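Local coordinates for protein S3-RNase (Pyrus pyrifolia, PDB 1IQQ) that cleaves RNA as a pistil ribonuclease of the T2 family and is responsible for gametophytic self-incompatibility, by which the flower rejects its own pollen, at residues 9-14 against 29-34; 20-25 against 69-74; 152-157 against 189-194. All coordinates share one frame; numbering follows the deposited sequence.

Contact 1 of 3, residues 9-14 against 29-34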
loop_
_atom_site.group_PDB
_atom_site.type_symbol
_atom_site.label_atom_id
_atom_site.label_comp_id
_atom_site.label_asym_id
_atom_site.label_seq_id
_atom_site.Cartn_x
_atom_site.Cartn_y
_atom_site.Cartn_z
ATOM N N GLN A 9 3.574 1.405 1.576
ATOM C CA GLN A 9 4.924 1.860 1.123
ATOM C C GLN A 9 5.796 2.161 2.293
ATOM O O GLN A 9 5.323 2.765 3.275
ATOM C CB GLN A 9 4.773 3.112 0.220
ATOM C CG GLN A 9 4.177 4.326 0.966
ATOM C CD GLN A 9 3.896 5.501 0.068
ATOM O OE1 GLN A 9 3.243 6.477 0.515
ATOM N NE2 GLN A 9 4.357 5.462 -1.159
ATOM N N TYR A 10 7.067 1.729 2.237
ATOM C CA TYR A 10 8.038 1.957 3.318
ATOM C C TYR A 10 8.633 3.343 3.085
ATOM O O TYR A 10 9.348 3.550 2.114
ATOM C CB TYR A 10 9.088 0.843 3.191
ATOM C CG TYR A 10 10.191 0.971 4.207
ATOM C CD1 TYR A 10 9.930 1.198 5.534
ATOM C CD2 TYR A 10 11.515 0.812 3.836
ATOM C CE1 TYR A 10 10.941 1.261 6.508
ATOM C CE2 TYR A 10 12.532 0.867 4.757
ATOM C CZ TYR A 10 12.271 1.103 6.104
ATOM O OH TYR A 10 13.287 1.256 7.065
ATOM N N GLN A 11 8.259 4.278 3.969
ATOM C CA GLN A 11 8.589 5.682 3.715
ATOM C C GLN A 11 10.075 5.969 3.462
ATOM O O GLN A 11 10.367 6.741 2.568
ATOM C CB GLN A 11 8.085 6.526 4.903
ATOM C CG GLN A 11 6.583 6.433 5.133
ATOM C CD GLN A 11 6.164 7.352 6.263
ATOM O OE1 GLN A 11 6.986 8.129 6.812
ATOM N NE2 GLN A 11 4.892 7.308 6.618
ATOM N N LEU A 12 10.942 5.332 4.243
ATOM C CA LEU A 12 12.394 5.565 4.090
ATOM C C LEU A 12 12.821 5.277 2.677
ATOM O O LEU A 12 13.589 6.046 2.061
ATOM C CB LEU A 12 13.180 4.676 5.062
ATOM C CG LEU A 12 14.673 5.002 5.184
ATOM C CD1 LEU A 12 14.870 6.247 6.142
ATOM C CD2 LEU A 12 15.403 3.851 5.810
ATOM N N ALA A 13 12.308 4.203 2.088
ATOM C CA ALA A 13 12.680 3.873 0.732
ATOM C C ALA A 13 12.000 4.719 -0.330
ATOM O O ALA A 13 12.591 5.068 -1.379
ATOM C CB ALA A 13 12.388 2.357 0.483
ATOM N N VAL A 14 10.736 5.062 -0.121
ATOM C CA VAL A 14 10.025 5.927 -1.059
ATOM C C VAL A 14 10.801 7.242 -1.211
ATOM O O VAL A 14 10.932 7.748 -2.323
ATOM C CB VAL A 14 8.597 6.287 -0.511
ATOM C CG1 VAL A 14 7.870 7.277 -1.418
ATOM C CG2 VAL A 14 7.772 4.987 -0.409
ATOM N N LEU A 29 8.632 3.287 8.553
ATOM C CA LEU A 29 7.327 2.676 8.670
ATOM C C LEU A 29 6.667 2.489 7.304
ATOM O O LEU A 29 6.904 3.262 6.374
ATOM C CB LEU A 29 6.360 3.579 9.478
ATOM C CG LEU A 29 6.707 3.632 10.976
ATOM C CD1 LEU A 29 5.879 4.718 11.663
ATOM C CD2 LEU A 29 6.431 2.324 11.640
ATOM N N PHE A 30 5.823 1.452 7.249
ATOM C CA PHE A 30 4.940 1.251 6.072
ATOM C C PHE A 30 3.624 1.986 6.363
ATOM O O PHE A 30 3.018 1.702 7.388
ATOM C CB PHE A 30 4.630 -0.263 5.904
ATOM C CG PHE A 30 5.664 -1.027 5.074
ATOM C CD1 PHE A 30 6.780 -1.649 5.643
ATOM C CD2 PHE A 30 5.471 -1.145 3.711
ATOM C CE1 PHE A 30 7.678 -2.390 4.853
ATOM C CE2 PHE A 30 6.339 -1.867 2.910
ATOM C CZ PHE A 30 7.434 -2.485 3.486
ATOM N N THR A 31 3.267 2.897 5.485
ATOM C CA THR A 31 1.962 3.542 5.560
ATOM C C THR A 31 1.259 3.315 4.232
ATOM O O THR A 31 1.804 2.743 3.252
ATOM C CB THR A 31 2.056 5.044 5.904
ATOM O OG1 THR A 31 3.005 5.722 5.080
ATOM C CG2 THR A 31 2.504 5.159 7.403
ATOM N N VAL A 32 -0.007 3.739 4.121
ATOM C CA VAL A 32 -0.738 3.446 2.938
ATOM C C VAL A 32 -0.357 4.190 1.660
ATOM O O VAL A 32 -0.027 5.397 1.701
ATOM C CB VAL A 32 -2.273 3.699 3.242
ATOM C CG1 VAL A 32 -3.131 3.525 1.920
ATOM C CG2 VAL A 32 -2.775 2.757 4.373
ATOM N N HIS A 33 -0.271 3.448 0.536
ATOM C CA HIS A 33 -0.075 4.062 -0.783
ATOM C C HIS A 33 -1.354 4.011 -1.602
ATOM O O HIS A 33 -1.603 4.888 -2.431
ATOM C CB HIS A 33 1.026 3.349 -1.557
ATOM C CG HIS A 33 1.231 3.836 -2.958
ATOM N ND1 HIS A 33 1.973 4.961 -3.264
ATOM C CD2 HIS A 33 0.784 3.349 -4.137
ATOM C CE1 HIS A 33 1.976 5.147 -4.574
ATOM N NE2 HIS A 33 1.263 4.181 -5.130
ATOM N N GLY A 34 -2.170 2.978 -1.448
ATOM C CA GLY A 34 -3.414 2.967 -2.172
ATOM C C GLY A 34 -4.323 1.833 -1.773
ATOM O O GLY A 34 -3.891 0.805 -1.206
HETATM O O HOH W 1 1.773 7.958 -2.009
#
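The strand of the RNase T2 core that carries the catalytic proton donor H33 pairs here, antiparallel, with the end of strand 3-10, just before helix 11-14. Q9 and T31 are the hydrogen-bonded pair: Q9 N gives a bond to T31 O (2.8 Å), and T31 N returns one to Q9 O. The next pair, Y10 and F30, is non-hydrogen-bonded, and Q11 N then reaches L29 O at 2.9 Å, extending the pairing into the helix.

On one face of the sheet Y10 CB sits over the centre of the F30 ring, 3.8 Å from its centroid, a CH-pi contact. With CG anti to the backbone N (chi1 178°), the Y10 ring lies beyond CB. The two rings are slid apart and barely overlap, with planes 29° apart. L121 and V117 of helix 117-123 and I167 of strand 161-171 also pack on F30.

On the other face, with T31, the Q9 side chain reaches H33, which with G34 forms a classic beta bulge opposite T7. The two side chains cross at about a right angle, amide and imidazole planes 64° apart. Q9 NE2 comes within 3.2 Å of H33 ND1, but the angle is too poor for a hydrogen bond. A water gives to Q9 OE1 and takes a weak bond from H33 ND1. Both residues probably bind the RNA 3'-phosphate, as in relatives. Farther along the same face Q11 extends to T31, where Q11 NE2 donates to T31 OG1 at 2.9 Å, the hydroxyl oxygen in the amide plane.

Contact 2 of 3, residues 20-25 against 69-74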
loop_
_atom_site.group_PDB
_atom_site.type_symbol
_atom_site.label_atom_id
_atom_site.label_comp_id
_atom_site.label_asym_id
_atom_site.label_seq_id
_atom_site.Cartn_x
_atom_site.Cartn_y
_atom_site.Cartn_z
ATOM N N THR A 20 12.217 13.436 -6.887
ATOM C CA THR A 20 11.336 14.260 -6.049
ATOM C C THR A 20 11.737 14.049 -4.603
ATOM O O THR A 20 11.746 12.966 -4.045
ATOM C CB THR A 20 9.840 13.986 -6.250
ATOM O OG1 THR A 20 9.481 14.285 -7.616
ATOM C CG2 THR A 20 9.024 14.862 -5.324
ATOM N N LEU A 21 12.140 15.150 -4.037
ATOM C CA LEU A 21 12.584 15.148 -2.680
ATOM C C LEU A 21 11.387 15.006 -1.703
ATOM O O LEU A 21 10.328 15.523 -2.005
ATOM C CB LEU A 21 13.228 16.511 -2.486
ATOM C CG LEU A 21 13.800 16.839 -1.141
ATOM C CD1 LEU A 21 15.195 16.342 -1.118
ATOM C CD2 LEU A 21 13.799 18.341 -0.887
ATOM N N CYS A 22 11.538 14.284 -0.591
ATOM C CA CYS A 22 10.531 14.293 0.495
ATOM C C CYS A 22 10.904 15.517 1.318
ATOM O O CYS A 22 11.993 15.555 1.876
ATOM C CB CYS A 22 10.670 13.062 1.390
ATOM S SG CYS A 22 9.979 11.642 0.472
ATOM N N LYS A 23 10.007 16.500 1.423
ATOM C CA LYS A 23 10.322 17.718 2.166
ATOM C C LYS A 23 10.218 17.427 3.673
ATOM O O LYS A 23 10.778 18.144 4.528
ATOM C CB LYS A 23 9.345 18.852 1.767
ATOM C CG LYS A 23 9.372 19.367 0.339
ATOM C CD LYS A 23 8.288 20.439 0.217
ATOM C CE LYS A 23 8.306 21.162 -1.106
ATOM N NZ LYS A 23 9.602 21.831 -1.346
ATOM N N ASP A 24 9.461 16.374 4.030
ATOM C CA ASP A 24 9.288 16.012 5.427
ATOM C C ASP A 24 10.164 14.736 5.684
ATOM O O ASP A 24 10.284 13.871 4.797
ATOM C CB ASP A 24 7.803 15.654 5.714
ATOM C CG ASP A 24 6.825 16.747 5.272
ATOM O OD1 ASP A 24 7.090 17.938 5.530
ATOM O OD2 ASP A 24 5.790 16.414 4.646
ATOM N N PRO A 25 10.774 14.613 6.866
ATOM C CA PRO A 25 11.618 13.439 7.146
ATOM C C PRO A 25 10.771 12.164 7.245
ATOM O O PRO A 25 9.800 12.139 7.984
ATOM C CB PRO A 25 12.307 13.814 8.434
ATOM C CG PRO A 25 11.229 14.693 9.137
ATOM C CD PRO A 25 10.589 15.482 8.043
ATOM N N PRO A 69 -0.158 9.414 4.956
ATOM C CA PRO A 69 0.412 10.735 4.587
ATOM C C PRO A 69 0.913 10.803 3.148
ATOM O O PRO A 69 1.266 9.804 2.546
ATOM C CB PRO A 69 1.622 10.855 5.532
ATOM C CG PRO A 69 2.033 9.349 5.736
ATOM C CD PRO A 69 0.685 8.707 5.947
ATOM N N ASN A 70 0.952 12.012 2.577
ATOM C CA ASN A 70 1.653 12.285 1.316
ATOM C C ASN A 70 3.069 12.494 1.881
ATOM O O ASN A 70 3.371 13.515 2.523
ATOM C CB ASN A 70 1.151 13.631 0.717
ATOM C CG ASN A 70 1.929 14.047 -0.476
ATOM O OD1 ASN A 70 3.050 13.599 -0.683
ATOM N ND2 ASN A 70 1.374 14.975 -1.245
ATOM N N VAL A 71 3.924 11.492 1.704
ATOM C CA VAL A 71 5.261 11.528 2.248
ATOM C C VAL A 71 6.168 12.593 1.649
ATOM O O VAL A 71 7.169 12.954 2.286
ATOM C CB VAL A 71 5.945 10.130 2.094
ATOM C CG1 VAL A 71 5.147 9.110 2.871
ATOM C CG2 VAL A 71 6.044 9.740 0.655
ATOM N N PHE A 72 5.845 13.080 0.468
ATOM C CA PHE A 72 6.687 14.099 -0.183
ATOM C C PHE A 72 6.427 15.493 0.391
ATOM O O PHE A 72 7.384 16.310 0.497
ATOM C CB PHE A 72 6.417 14.108 -1.698
ATOM C CG PHE A 72 6.800 12.807 -2.350
ATOM C CD1 PHE A 72 8.124 12.598 -2.741
ATOM C CD2 PHE A 72 5.889 11.796 -2.501
ATOM C CE1 PHE A 72 8.544 11.387 -3.268
ATOM C CE2 PHE A 72 6.292 10.538 -3.037
ATOM C CZ PHE A 72 7.626 10.350 -3.414
ATOM N N ASP A 73 5.189 15.777 0.795
ATOM C CA ASP A 73 4.849 17.129 1.311
ATOM C C ASP A 73 3.478 17.029 1.968
ATOM O O ASP A 73 2.442 16.985 1.250
ATOM C CB ASP A 73 4.837 18.119 0.154
ATOM C CG ASP A 73 4.606 19.571 0.596
ATOM O OD1 ASP A 73 4.321 19.812 1.774
ATOM O OD2 ASP A 73 4.709 20.433 -0.289
ATOM N N ARG A 74 3.497 16.983 3.291
ATOM C CA ARG A 74 2.256 16.862 4.047
ATOM C C ARG A 74 1.289 18.048 3.847
ATOM O O ARG A 74 0.086 17.930 4.112
ATOM C CB ARG A 74 2.546 16.665 5.524
ATOM C CG ARG A 74 3.106 17.893 6.248
ATOM C CD ARG A 74 3.231 17.602 7.738
ATOM N NE ARG A 74 2.022 16.917 8.185
ATOM C CZ ARG A 74 1.927 16.127 9.259
ATOM N NH1 ARG A 74 2.986 15.898 10.054
ATOM N NH2 ARG A 74 0.767 15.532 9.517
HETATM O O HOH W 2 8.475 11.856 4.432
HETATM O O HOH W 3 4.803 13.996 4.835
HETATM O O HOH W 4 5.810 20.033 4.442
#
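Two irregular loop segments come together here, with C22 facing F72 (CA to CA 3.9 Å) and K23 facing D73. A single direct bond joins backbone to backbone: K23 N gives to F72 O over 2.8 Å, nearly straight at 170°, the donor tilted 28° from the carbonyl plane. Segment 69-74 is shaped by an Asx turn, in which N70 OD1 accepts from F72 N and, weakly, from D73 N. N70 and V71 probably bind the RNA 3'-phosphate, as in relatives.

D24 carries the polar half of the contact. Its CG lies anti to the carbonyl carbon (chi1 -53°), which directs the carboxylate at the opposite backbone, and OD2 takes the R74 amide N-H at 2.7 Å, nearly along its own C-O axis. The R74 guanidinium lies farther off, its NE 5.2 Å from D24 OD2, while the aliphatic CB and CG of R74 rest near that oxygen. Three waters complete the seam, linking D24 O to V71 O, D24 OD2 to N70 O, and D24 OD1 to D73 OD1. D73 OD1 is also hydrogen-bonded to T75 OG1. K23 crosses D73 at a slant, its CD near D73 OD2 but NZ not in a salt bridge.

The apolar half centres on F72. C22 SG approaches its ring obliquely, 4.3 Å from the centroid, as a sulfur-aromatic contact, T20 CG2 touches F72 CD1 at 3.6 Å, and L21 O lies at the ring edge. C22 SG is also bonded to C15, in a disulfide that ties this loop back to the chain just after helix 11-14. V14 of that helix packs on both F72 and V71, so the contact rests against it, and segment 69-74 bridges helices 58-67 and 77-89.

Contact 3 of 3, residues 152-157 against 189-194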
loop_
_atom_site.group_PDB
_atom_site.type_symbol
_atom_site.label_atom_id
_atom_site.label_comp_id
_atom_site.label_asym_id
_atom_site.label_seq_id
_atom_site.Cartn_x
_atom_site.Cartn_y
_atom_site.Cartn_z
ATOM N N LYS A 152 2.087 -8.978 -3.292
ATOM C CA LYS A 152 2.843 -8.449 -4.425
ATOM C C LYS A 152 3.850 -7.469 -3.819
ATOM O O LYS A 152 3.496 -6.515 -3.041
ATOM C CB LYS A 152 1.921 -7.753 -5.433
ATOM C CG LYS A 152 2.735 -7.065 -6.563
ATOM C CD LYS A 152 1.796 -6.656 -7.721
ATOM C CE LYS A 152 2.628 -5.931 -8.819
ATOM N NZ LYS A 152 1.651 -5.617 -9.935
ATOM N N LEU A 153 5.138 -7.660 -4.174
ATOM C CA LEU A 153 6.208 -6.819 -3.633
ATOM C C LEU A 153 6.836 -5.941 -4.715
ATOM O O LEU A 153 6.951 -6.343 -5.874
ATOM C CB LEU A 153 7.294 -7.694 -3.033
ATOM C CG LEU A 153 7.186 -8.073 -1.556
ATOM C CD1 LEU A 153 5.882 -8.811 -1.321
ATOM C CD2 LEU A 153 8.356 -8.970 -1.187
ATOM N N LYS A 154 7.284 -4.761 -4.290
ATOM C CA LYS A 154 7.986 -3.814 -5.177
ATOM C C LYS A 154 9.290 -3.471 -4.500
ATOM O O LYS A 154 9.327 -3.173 -3.298
ATOM C CB LYS A 154 7.195 -2.507 -5.327
ATOM C CG LYS A 154 7.930 -1.567 -6.278
ATOM C CD LYS A 154 7.104 -0.259 -6.486
ATOM C CE LYS A 154 7.563 0.519 -7.693
ATOM N NZ LYS A 154 6.477 1.534 -7.985
ATOM N N CYS A 155 10.377 -3.496 -5.282
ATOM C CA CYS A 155 11.711 -3.137 -4.782
ATOM C C CYS A 155 12.302 -2.042 -5.719
ATOM O O CYS A 155 11.701 -1.722 -6.742
ATOM C CB CYS A 155 12.641 -4.339 -4.838
ATOM S SG CYS A 155 12.323 -5.540 -3.504
ATOM N N GLN A 156 13.453 -1.487 -5.319
ATOM C CA GLN A 156 14.125 -0.541 -6.222
ATOM C C GLN A 156 15.607 -0.747 -6.068
ATOM O O GLN A 156 16.106 -1.110 -4.991
ATOM C CB GLN A 156 13.784 0.921 -5.871
ATOM C CG GLN A 156 14.183 1.307 -4.487
ATOM C CD GLN A 156 13.599 2.667 -4.072
ATOM O OE1 GLN A 156 12.796 3.202 -4.781
ATOM N NE2 GLN A 156 13.985 3.164 -2.898
ATOM N N LYS A 157 16.361 -0.507 -7.157
ATOM C CA LYS A 157 17.813 -0.648 -7.072
ATOM C C LYS A 157 18.480 0.739 -7.022
ATOM O O LYS A 157 18.169 1.596 -7.823
ATOM C CB LYS A 157 18.392 -1.412 -8.256
ATOM C CG LYS A 157 19.902 -1.682 -8.062
ATOM C CD LYS A 157 20.408 -2.744 -9.029
ATOM C CE LYS A 157 21.940 -2.700 -9.080
ATOM N NZ LYS A 157 22.427 -3.551 -10.195
ATOM N N SER A 189 12.060 -6.170 -14.851
ATOM C CA SER A 189 11.663 -4.862 -14.395
ATOM C C SER A 189 12.522 -4.298 -13.262
ATOM O O SER A 189 12.983 -5.014 -12.369
ATOM C CB SER A 189 10.259 -4.933 -13.910
ATOM O OG SER A 189 9.920 -3.682 -13.326
ATOM N N PRO A 190 12.767 -2.998 -13.294
ATOM C CA PRO A 190 13.553 -2.426 -12.224
ATOM C C PRO A 190 12.696 -2.374 -10.917
ATOM O O PRO A 190 13.261 -2.040 -9.861
ATOM C CB PRO A 190 13.921 -1.034 -12.791
ATOM C CG PRO A 190 12.837 -0.752 -13.706
ATOM C CD PRO A 190 12.616 -2.056 -14.429
ATOM N N HIS A 191 11.394 -2.730 -10.955
ATOM C CA HIS A 191 10.550 -2.776 -9.755
ATOM C C HIS A 191 10.515 -4.167 -9.128
ATOM O O HIS A 191 10.001 -4.391 -8.042
ATOM C CB HIS A 191 9.151 -2.388 -10.103
ATOM C CG HIS A 191 9.104 -1.033 -10.715
ATOM N ND1 HIS A 191 8.445 -0.752 -11.900
ATOM C CD2 HIS A 191 9.752 0.094 -10.361
ATOM C CE1 HIS A 191 8.692 0.504 -12.245
ATOM N NE2 HIS A 191 9.489 1.037 -11.330
ATOM N N TYR A 192 11.141 -5.133 -9.807
ATOM C CA TYR A 192 11.134 -6.521 -9.339
ATOM C C TYR A 192 11.990 -6.740 -8.131
ATOM O O TYR A 192 13.132 -6.168 -8.010
ATOM C CB TYR A 192 11.635 -7.423 -10.503
ATOM C CG TYR A 192 12.051 -8.852 -10.135
ATOM C CD1 TYR A 192 11.092 -9.889 -10.088
ATOM C CD2 TYR A 192 13.374 -9.155 -9.951
ATOM C CE1 TYR A 192 11.528 -11.229 -9.864
ATOM C CE2 TYR A 192 13.814 -10.474 -9.737
ATOM C CZ TYR A 192 12.863 -11.475 -9.694
ATOM O OH TYR A 192 13.315 -12.744 -9.439
ATOM N N CYS A 193 11.512 -7.576 -7.220
ATOM C CA CYS A 193 12.324 -7.927 -6.056
ATOM C C CYS A 193 13.066 -9.246 -6.323
ATOM O O CYS A 193 12.448 -10.247 -6.550
ATOM C CB CYS A 193 11.443 -8.153 -4.802
ATOM S SG CYS A 193 10.700 -6.632 -4.130
ATOM N N PRO A 194 14.395 -9.233 -6.251
ATOM C CA PRO A 194 15.158 -10.455 -6.508
ATOM C C PRO A 194 15.072 -11.431 -5.357
ATOM O O PRO A 194 14.646 -11.088 -4.248
ATOM C CB PRO A 194 16.558 -9.922 -6.697
ATOM C CG PRO A 194 16.643 -8.641 -5.652
ATOM C CD PRO A 194 15.240 -8.074 -5.831
HETATM O O HOH W 5 8.813 -8.213 -7.312
HETATM O O HOH W 6 15.033 0.039 -9.583
#
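Strand 152-158 of the core sheet is met by segment 189-194, whose type I turn, S189 to Y192, leads into C193; the two backbones run 128° apart and come together at C155 and C193, whose CA atoms are 5.0 Å from each other. A disulfide fastens the pair, the sulfurs C155 SG and C193 SG being bonded at 2.1 Å with a torsion of 99° about the S-S bond. Each cysteine places SG beside its own backbone N, and the bridge lies in a buried apolar setting: L153 CB packs on C193 SG, while L135 of helix 135-143 and I198 of strand 198-199 touch C193.

Next to the disulfide, C155 N donates to H191 O at 2.9 Å. That bond is almost straight, although the donor stands above the carbonyl plane. Water carries the association outward on both sides of it, one molecule joining L153 O to C193 N and another joining K157 N to P190 O.

The turn is braced from within. S189 OG accepts from H191 N as an ST turn, and S189 O accepts from Y192 N.

On the other side of the strand from the disulfide, K154 runs fully extended, CG anti to the backbone N (chi1 -178°), so that it lies alongside H191 and points the same way. It also packs on E166 of strand 161-171 and on F185. Its amine sits over one face of the imidazole, offset toward the rim, and its aliphatic part touches the ring, K154 CE lying 3.7 Å from H191 CG.

Overall arrangement
Contacts 1 and 2 pack directly on each other, their centres 11 Å apart: Q11 NE2 lies 3.6 Å from P69 CG, and V14 CG1 3.7 Å from both F72 CZ and V71 CG2. Contact 1 supplies Q9 and the catalytic H33, contact 2 N70 and V71, all probably part of the RNA 3'-phosphate site. Contact 3 stands about 14 Å from contact 1, centre to centre, on the same sheet, and is linked to it by a probable hydrogen bond from Q156 NE2, which also bonds E163, to A13 O; the K154 side chain comes within about 7 Å of that of H33. Contacts 2 and 3 do not touch, their nearest atoms being about 9 Å apart.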